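Local structure of cystatin-F (Homo sapiens, 2CH9) at residues E39-C44 and F49-S54. The protein inhibits cysteine proteases such as papain and cathepsin L, more weakly than other cystatins do, and forms a disulfide-linked homodimer. Residues are numbered along the deposited sequence; the frame is centred on the assembly and turned at random.
Sequences EKFNNC and FLFKES. With NAG (2-acetamido-2-deoxy-beta-D-glucopyranose), chain B; FUL (beta-L-fucopyranose), chain C.
Asn-42 and Phe-41, in the last turns of helix 28-44, meet Leu-50 and Phe-51 at the start of strand 49-63 in a buried helix-to-strand contact, part polar and part aromatic. The axes of segments 39-44 and 49-54 run nearly antiparallel and come within 7.9 Å. The Asn-42 amide grips both backbone polar atoms of Phe-51: OD1 accepts from Phe-51 N at 2.8 Å in a nearly straight hydrogen bond, and ND2 donates to Phe-51 O at 3.1 Å. Phe-51 O lies almost in the amide plane, whereas Phe-51 N is tilted 31° from the carbonyl plane of Asn-42. A water donating to both Asn-42 OD1 and Phe-49 O extends the polar link along the strand. This is the cystatin fold, in which an antiparallel sheet wraps around the long helix. Without this amide, as with an alanine here, Phe-51 N and O would probably lose both side-chain partners and the water one of its acceptors. CD2 of Leu-50 packs 4.0 Å from Asn-42 ND2. With CG anti to the backbone N (chi1 -175°), Phe-41 brings its edge over one face of Phe-51, CE2 standing 3.9 Å from Phe-51 CG; the edge-to-face pair has centroids 5.1 Å apart and planes at 57°. Beyond the contact, Asn-43 ND2 is bonded to C1 of the NAG, Lys-40 NZ donates to O7 of the same NAG, and Cys-44 is disulfide-bonded to Cys-7 of the second subunit.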
loop_
_atom_site.group_PDB
_atom_site.type_symbol
_atom_site.label_atom_id
_atom_site.label_comp_id
_atom_site.label_asym_id
_atom_site.label_seq_id
_atom_site.Cartn_x
_atom_site.Cartn_y
_atom_site.Cartn_z
ATOM N N GLU A 39 -2.441 -17.131 -7.750
ATOM C CA GLU A 39 -3.664 -17.392 -8.498
ATOM C C GLU A 39 -4.072 -16.193 -9.359
ATOM O O GLU A 39 -4.538 -16.372 -10.480
ATOM C CB GLU A 39 -4.794 -17.819 -7.550
ATOM C CG GLU A 39 -4.525 -19.161 -6.886
ATOM C CD GLU A 39 -5.646 -19.610 -5.976
ATOM O OE1 GLU A 39 -6.424 -18.747 -5.502
ATOM O OE2 GLU A 39 -5.750 -20.832 -5.736
ATOM N N LYS A 40 -3.880 -14.977 -8.840
ATOM C CA LYS A 40 -4.030 -13.760 -9.644
ATOM C C LYS A 40 -3.031 -13.782 -10.801
ATOM O O LYS A 40 -3.391 -13.446 -11.925
ATOM C CB LYS A 40 -3.845 -12.499 -8.796
ATOM C CG LYS A 40 -3.919 -11.177 -9.560
ATOM C CD LYS A 40 -5.362 -10.824 -9.866
ATOM C CE LYS A 40 -5.503 -9.376 -10.310
ATOM N NZ LYS A 40 -6.920 -8.930 -10.083
ATOM N N PHE A 41 -1.796 -14.210 -10.526
ATOM C CA PHE A 41 -0.764 -14.353 -11.563
ATOM C C PHE A 41 -1.189 -15.341 -12.643
ATOM O O PHE A 41 -1.091 -15.036 -13.833
ATOM C CB PHE A 41 0.589 -14.794 -10.966
ATOM C CG PHE A 41 1.710 -14.843 -11.978
ATOM C CD1 PHE A 41 2.482 -13.711 -12.237
ATOM C CD2 PHE A 41 1.986 -16.011 -12.681
ATOM C CE1 PHE A 41 3.517 -13.737 -13.170
ATOM C CE2 PHE A 41 3.011 -16.052 -13.630
ATOM C CZ PHE A 41 3.784 -14.913 -13.875
ATOM N N ASN A 42 -1.634 -16.532 -12.235
ATOM C CA ASN A 42 -2.093 -17.539 -13.229
ATOM C C ASN A 42 -3.272 -17.027 -14.050
ATOM O O ASN A 42 -3.339 -17.263 -15.252
ATOM C CB ASN A 42 -2.422 -18.899 -12.586
ATOM C CG ASN A 42 -1.224 -19.523 -11.876
ATOM O OD1 ASN A 42 -0.085 -19.417 -12.337
ATOM N ND2 ASN A 42 -1.478 -20.173 -10.741
ATOM N N ASN A 43 -4.183 -16.303 -13.408
ATOM C CA ASN A 43 -5.313 -15.738 -14.113
ATOM C C ASN A 43 -4.915 -14.680 -15.146
ATOM O O ASN A 43 -5.599 -14.512 -16.163
ATOM C CB ASN A 43 -6.334 -15.148 -13.143
ATOM C CG ASN A 43 -7.602 -14.693 -13.858
ATOM O OD1 ASN A 43 -8.439 -15.519 -14.246
ATOM N ND2 ASN A 43 -7.736 -13.371 -14.056
ATOM N N CYS A 44 -3.807 -13.984 -14.887
ATOM C CA CYS A 44 -3.446 -12.784 -15.646
ATOM C C CYS A 44 -2.333 -12.962 -16.661
ATOM O O CYS A 44 -1.897 -11.999 -17.282
ATOM C CB CYS A 44 -3.097 -11.646 -14.685
ATOM S SG CYS A 44 -4.526 -11.083 -13.713
ATOM N N PHE A 49 1.820 -23.673 -18.170
ATOM C CA PHE A 49 1.789 -24.272 -16.835
ATOM C C PHE A 49 1.314 -23.299 -15.757
ATOM O O PHE A 49 1.451 -22.079 -15.896
ATOM C CB PHE A 49 3.167 -24.817 -16.453
ATOM C CG PHE A 49 3.639 -25.954 -17.320
ATOM C CD1 PHE A 49 3.127 -27.237 -17.151
ATOM C CD2 PHE A 49 4.606 -25.742 -18.297
ATOM C CE1 PHE A 49 3.564 -28.293 -17.948
ATOM C CE2 PHE A 49 5.049 -26.801 -19.104
ATOM C CZ PHE A 49 4.526 -28.075 -18.927
ATOM N N LEU A 50 0.759 -23.849 -14.681
ATOM C CA LEU A 50 0.422 -23.051 -13.508
ATOM C C LEU A 50 1.683 -22.741 -12.684
ATOM O O LEU A 50 2.602 -23.561 -12.585
ATOM C CB LEU A 50 -0.599 -23.772 -12.615
ATOM C CG LEU A 50 -2.017 -24.095 -13.082
ATOM C CD1 LEU A 50 -2.687 -24.977 -12.032
ATOM C CD2 LEU A 50 -2.834 -22.833 -13.333
ATOM N N PHE A 51 1.710 -21.557 -12.087
ATOM C CA PHE A 51 2.762 -21.200 -11.144
ATOM C C PHE A 51 2.246 -21.390 -9.729
ATOM O O PHE A 51 1.041 -21.426 -9.514
ATOM C CB PHE A 51 3.208 -19.759 -11.367
ATOM C CG PHE A 51 4.156 -19.586 -12.523
ATOM C CD1 PHE A 51 3.753 -19.865 -13.827
ATOM C CD2 PHE A 51 5.453 -19.121 -12.309
ATOM C CE1 PHE A 51 4.637 -19.696 -14.905
ATOM C CE2 PHE A 51 6.344 -18.951 -13.373
ATOM C CZ PHE A 51 5.935 -19.237 -14.675
ATOM N N LYS A 52 3.162 -21.492 -8.769
ATOM C CA LYS A 52 2.812 -21.667 -7.364
ATOM C C LYS A 52 3.773 -20.850 -6.498
ATOM O O LYS A 52 4.964 -20.705 -6.830
ATOM C CB LYS A 52 2.887 -23.158 -7.004
ATOM C CG LYS A 52 2.511 -23.544 -5.577
ATOM C CD LYS A 52 2.649 -25.047 -5.391
ATOM C CE LYS A 52 2.274 -25.482 -3.994
ATOM N NZ LYS A 52 2.448 -26.959 -3.806
ATOM N N GLU A 53 3.266 -20.297 -5.400
ATOM C CA GLU A 53 4.133 -19.554 -4.489
ATOM C C GLU A 53 5.238 -20.501 -3.992
ATOM O O GLU A 53 4.962 -21.646 -3.609
ATOM C CB GLU A 53 3.316 -18.937 -3.346
ATOM C CG GLU A 53 2.808 -19.913 -2.258
ATOM C CD GLU A 53 1.590 -20.743 -2.658
ATOM O OE1 GLU A 53 1.062 -20.624 -3.790
ATOM O OE2 GLU A 53 1.155 -21.546 -1.816
ATOM N N SER A 54 6.490 -20.044 -4.049
ATOM C CA SER A 54 7.608 -20.889 -3.632
ATOM C C SER A 54 8.286 -20.412 -2.353
ATOM O O SER A 54 8.853 -21.218 -1.628
ATOM C CB SER A 54 8.633 -21.078 -4.763
ATOM O OG SER A 54 9.290 -19.868 -5.102
HETATM C C1 NAG B . -8.873 -13.012 -14.884
HETATM C C2 NAG B . -9.457 -11.701 -14.347
HETATM C C3 NAG B . -10.681 -11.294 -15.172
HETATM C C4 NAG B . -10.345 -11.246 -16.660
HETATM C C5 NAG B . -9.512 -12.427 -17.159
HETATM C C6 NAG B . -8.797 -11.771 -18.318
HETATM C C7 NAG B . -9.066 -11.309 -11.938
HETATM C C8 NAG B . -9.749 -11.229 -10.599
HETATM N N2 NAG B . -9.807 -11.799 -12.935
HETATM O O3 NAG B . -11.088 -10.000 -14.793
HETATM O O4 NAG B . -11.504 -11.056 -17.465
HETATM O O5 NAG B . -8.503 -12.834 -16.242
HETATM O O6 NAG B . -8.691 -12.492 -19.521
HETATM O O7 NAG B . -7.898 -10.937 -12.072
HETATM C C1 FUL C . -7.263 -12.448 -19.660
HETATM C C2 FUL C . -6.617 -11.301 -20.436
HETATM O O2 FUL C . -7.426 -10.142 -20.496
HETATM C C3 FUL C . -5.339 -11.090 -19.619
HETATM O O3 FUL C . -4.616 -9.951 -20.044
HETATM C C4 FUL C . -4.509 -12.389 -19.664
HETATM O O4 FUL C . -3.962 -12.536 -20.960
HETATM C C5 FUL C . -5.362 -13.622 -19.275
HETATM C C6 FUL C . -4.670 -14.965 -19.468
HETATM O O5 FUL C . -6.594 -13.648 -19.984
HETATM O O HOH W 1 -0.027 -20.002 -15.217
#